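Mannosyl-6-phosphatase (Bacteroides thetaiotaomicron, PDB 4C1R) probably hydrolyses the phosphate from mannose 6-phosphate groups of yeast mannan, as a metal-dependent member of the endonuclease/exonuclease/phosphatase family. Local coordinates at residues T44-L49 against K75-A80. Residues are numbered along the deposited sequence; the frame is centred on the assembly and turned at random.
Sequences TQECFL and KGEHSA. With MG (magnesium ion), chain E.
H78 grips the carbonyl oxygen of C47 twice, through its backbone and through its own ring. H78 N lies 2.8 Å from C47 O and H78 ND1 3.0 Å from the same atom, the two donors arriving from opposite faces of the carbonyl plane. With CG beside the backbone N (chi1 -61°), the imidazole folds back toward that oxygen, which sits at the ring edge, 21° out of its plane. Without the ring, as with an alanine at this position, C47 O would probably keep only the backbone donor of these two, and a gap is likely to open beside L49, whose CB lies 4.1 Å from H78 CE1. Water 1 ties H78 O to C47 N and T44 OG1, while water 4 links G76 O to L49 N. T44 N donates to A80 O at 3.0 Å, nearly straight on, a hydrogen bond at the end of strand 41-45, just before strand 81-84, its antiparallel neighbour in the sheet. E77 runs alongside E46 with the carboxylates 23° apart in plane; its OE1 touches E46 CG at 3.4 Å, and its CG lies over one face of the F48 ring. E77 OE1 also makes a long, weak ion pair with R69, and OE2 a weak hydrogen bond with N11; N8 and N11 also bond to the E46 carboxylate. E46 OE2 binds magnesium at 2.1 Å, and five waters complete six ligands; one of them, water 3, also donates to E46 OE1. A glutamate just beyond a core strand, holding magnesium, is characteristic of the active site of the DNase I-like endonuclease/exonuclease/phosphatase fold.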
ATOM      1  N   THR A  44       1.679  -2.192  -2.480  1.00 15.53           N
ATOM      2  CA  THR A  44       2.335  -1.217  -3.309  1.00 14.78           C
ATOM      3  C   THR A  44       1.342  -0.403  -4.136  1.00 14.99           C
ATOM      4  O   THR A  44       0.232  -0.876  -4.478  1.00 15.37           O
ATOM      5  CB  THR A  44       3.392  -1.897  -4.258  1.00 14.63           C
ATOM      6  OG1 THR A  44       2.764  -2.619  -5.329  1.00 13.54           O
ATOM      7  CG2 THR A  44       4.243  -2.853  -3.484  1.00 15.74           C
ATOM      8  N   GLN A  45       1.744   0.818  -4.493  1.00 14.33           N
ATOM      9  CA  GLN A  45       0.939   1.625  -5.438  1.00 14.28           C
ATOM     10  C   GLN A  45       1.808   2.112  -6.584  1.00 14.51           C
ATOM     11  O   GLN A  45       3.025   2.229  -6.441  1.00 13.79           O
ATOM     12  CB  GLN A  45       0.254   2.798  -4.718  1.00 11.97           C
ATOM     13  CG  GLN A  45      -0.617   2.341  -3.540  1.00 11.97           C
ATOM     14  CD  GLN A  45       0.197   2.125  -2.252  1.00 11.21           C
ATOM     15  OE1 GLN A  45       1.097   2.906  -1.949  1.00  9.30           O
ATOM     16  NE2 GLN A  45      -0.166   1.106  -1.458  1.00 10.60           N
ATOM     17  N   GLU A  46       1.167   2.375  -7.719  1.00 15.25           N
ATOM     18  CA  GLU A  46       1.750   3.047  -8.885  1.00 15.69           C
ATOM     19  C   GLU A  46       2.591   2.221  -9.856  1.00 18.62           C
ATOM     20  O   GLU A  46       2.984   2.762 -10.876  1.00 18.29           O
ATOM     21  CB  GLU A  46       2.458   4.364  -8.533  1.00 15.79           C
ATOM     22  CG  GLU A  46       1.523   5.410  -7.932  1.00 15.46           C
ATOM     23  CD  GLU A  46       2.143   6.772  -7.904  1.00 15.89           C
ATOM     24  OE1 GLU A  46       3.125   6.981  -8.669  1.00 14.14           O
ATOM     25  OE2 GLU A  46       1.632   7.627  -7.130  1.00 15.89           O
ATOM     26  N   CYS A  47       2.828   0.934  -9.586  1.00 17.10           N
ATOM     27  CA  CYS A  47       3.709   0.160 -10.461  1.00 17.92           C
ATOM     28  C   CYS A  47       3.004  -0.179 -11.774  1.00 20.86           C
ATOM     29  O   CYS A  47       1.864  -0.682 -11.750  1.00 17.86           O
ATOM     30  CB  CYS A  47       4.129  -1.153  -9.795  1.00 22.46           C
ATOM     31  SG  CYS A  47       5.347  -0.935  -8.466  1.00 25.38           S
ATOM     32  N   PHE A  48       3.687   0.053 -12.905  1.00 18.72           N
ATOM     33  CA  PHE A  48       3.317  -0.603 -14.163  1.00 20.91           C
ATOM     34  C   PHE A  48       3.802  -2.021 -14.120  1.00 19.80           C
ATOM     35  O   PHE A  48       4.626  -2.350 -13.290  1.00 19.81           O
ATOM     36  CB  PHE A  48       3.900   0.120 -15.391  1.00 23.66           C
ATOM     37  CG  PHE A  48       3.420   1.537 -15.538  1.00 27.97           C
ATOM     38  CD1 PHE A  48       2.140   1.809 -15.988  1.00 30.35           C
ATOM     39  CD2 PHE A  48       4.252   2.606 -15.216  1.00 39.06           C
ATOM     40  CE1 PHE A  48       1.691   3.111 -16.114  1.00 32.15           C
ATOM     41  CE2 PHE A  48       3.809   3.924 -15.340  1.00 39.82           C
ATOM     42  CZ  PHE A  48       2.524   4.169 -15.802  1.00 36.74           C
ATOM     43  N   LEU A  49       3.259  -2.888 -14.982  1.00 21.89           N
ATOM     44  CA  LEU A  49       3.651  -4.293 -15.016  1.00 20.45           C
ATOM     45  C   LEU A  49       5.162  -4.457 -15.028  1.00 20.43           C
ATOM     46  O   LEU A  49       5.683  -5.364 -14.361  1.00 18.20           O
ATOM     47  CB  LEU A  49       3.032  -5.044 -16.224  1.00 22.88           C
ATOM     48  CG  LEU A  49       3.508  -6.502 -16.384  1.00 24.92           C
ATOM     49  CD1 LEU A  49       3.030  -7.394 -15.236  1.00 22.79           C
ATOM     50  CD2 LEU A  49       3.070  -7.082 -17.728  1.00 25.95           C
ATOM     51  N   LYS A  75      -2.695  -3.607 -18.231  1.00 24.30           N
ATOM     52  CA  LYS A  75      -2.495  -2.201 -18.583  1.00 23.79           C
ATOM     53  C   LYS A  75      -2.702  -1.303 -17.384  1.00 25.20           C
ATOM     54  O   LYS A  75      -3.713  -1.409 -16.684  1.00 21.74           O
ATOM     55  CB  LYS A  75      -3.442  -1.758 -19.704  1.00 32.37           C
ATOM     56  CG  LYS A  75      -3.043  -2.209 -21.112  1.00 42.08           C
ATOM     57  CD  LYS A  75      -3.928  -1.503 -22.141  1.00 56.10           C
ATOM     58  CE  LYS A  75      -3.175  -1.066 -23.397  1.00 61.49           C
ATOM     59  NZ  LYS A  75      -3.617  -1.794 -24.628  1.00 64.66           N
ATOM     60  N   GLY A  76      -1.777  -0.365 -17.180  1.00 23.45           N
ATOM     61  CA  GLY A  76      -2.021   0.682 -16.211  1.00 21.97           C
ATOM     62  C   GLY A  76      -1.310   0.409 -14.881  1.00 20.46           C
ATOM     63  O   GLY A  76      -0.652  -0.621 -14.700  1.00 18.97           O
ATOM     64  N   GLU A  77      -1.447   1.355 -13.974  1.00 18.48           N
ATOM     65  CA  GLU A  77      -0.913   1.203 -12.632  1.00 21.39           C
ATOM     66  C   GLU A  77      -1.601   0.073 -11.865  1.00 21.17           C
ATOM     67  O   GLU A  77      -2.791  -0.214 -12.071  1.00 20.27           O
ATOM     68  CB  GLU A  77      -1.031   2.514 -11.882  1.00 20.55           C
ATOM     69  CG  GLU A  77      -0.045   3.559 -12.390  1.00 25.79           C
ATOM     70  CD  GLU A  77      -0.130   4.876 -11.631  1.00 28.16           C
ATOM     71  OE1 GLU A  77      -0.667   4.927 -10.486  1.00 29.60           O
ATOM     72  OE2 GLU A  77       0.377   5.872 -12.164  1.00 29.35           O
ATOM     73  N   HIS A  78      -0.836  -0.590 -11.013  1.00 19.79           N
ATOM     74  CA  HIS A  78      -1.402  -1.643 -10.151  1.00 19.21           C
ATOM     75  C   HIS A  78      -1.455  -1.222  -8.680  1.00 18.10           C
ATOM     76  O   HIS A  78      -0.653  -0.386  -8.208  1.00 15.24           O
ATOM     77  CB  HIS A  78      -0.597  -2.910 -10.263  1.00 18.44           C
ATOM     78  CG  HIS A  78      -0.544  -3.510 -11.644  1.00 21.55           C
ATOM     79  ND1 HIS A  78       0.088  -2.894 -12.705  1.00 25.08           N
ATOM     80  CD2 HIS A  78      -0.868  -4.750 -12.082  1.00 19.80           C
ATOM     81  CE1 HIS A  78       0.061  -3.691 -13.761  1.00 23.55           C
ATOM     82  NE2 HIS A  78      -0.480  -4.838 -13.399  1.00 20.32           N
ATOM     83  N   SER A  79      -2.428  -1.773  -7.966  1.00 15.91           N
ATOM     84  CA  SER A  79      -2.409  -1.776  -6.524  1.00 17.49           C
ATOM     85  C   SER A  79      -1.926  -3.135  -6.038  1.00 16.48           C
ATOM     86  O   SER A  79      -2.621  -3.820  -5.288  1.00 20.67           O
ATOM     87  CB  SER A  79      -3.811  -1.533  -5.996  1.00 16.84           C
ATOM     88  OG  SER A  79      -4.199  -0.214  -6.270  1.00 16.80           O
ATOM     89  N   ALA A  80      -0.753  -3.542  -6.486  1.00 16.64           N
ATOM     90  CA  ALA A  80      -0.281  -4.934  -6.317  1.00 14.49           C
ATOM     91  C   ALA A  80       0.078  -5.244  -4.858  1.00 15.33           C
ATOM     92  O   ALA A  80       0.624  -4.386  -4.160  1.00 15.46           O
ATOM     93  CB  ALA A  80       0.936  -5.186  -7.227  1.00 14.21           C
TER
HETATM   94 MG    MG E 401       2.482   9.491  -6.556  1.00 22.17          MG
HETATM   95  O   HOH W   1       1.736  -1.241  -7.504  1.00 17.15           O
HETATM   96  O   HOH W   2      -1.488   3.299  -8.222  1.00 16.20           O
HETATM   97  O   HOH W   3       3.362   9.603  -8.660  1.00 13.68           O
HETATM   98  O   HOH W   4       0.838  -1.933 -16.492  1.00 21.11           O
HETATM   99  O   HOH W   5       4.193   8.445  -5.887  1.00 13.95           O
HETATM  100  O   HOH W   6       3.330  11.113  -5.981  1.00 19.51           O
HETATM  101  O   HOH W   7       0.903  10.459  -7.354  1.00 16.28           O
HETATM  102  O   HOH W   8       1.449   9.442  -4.669  1.00 20.43           O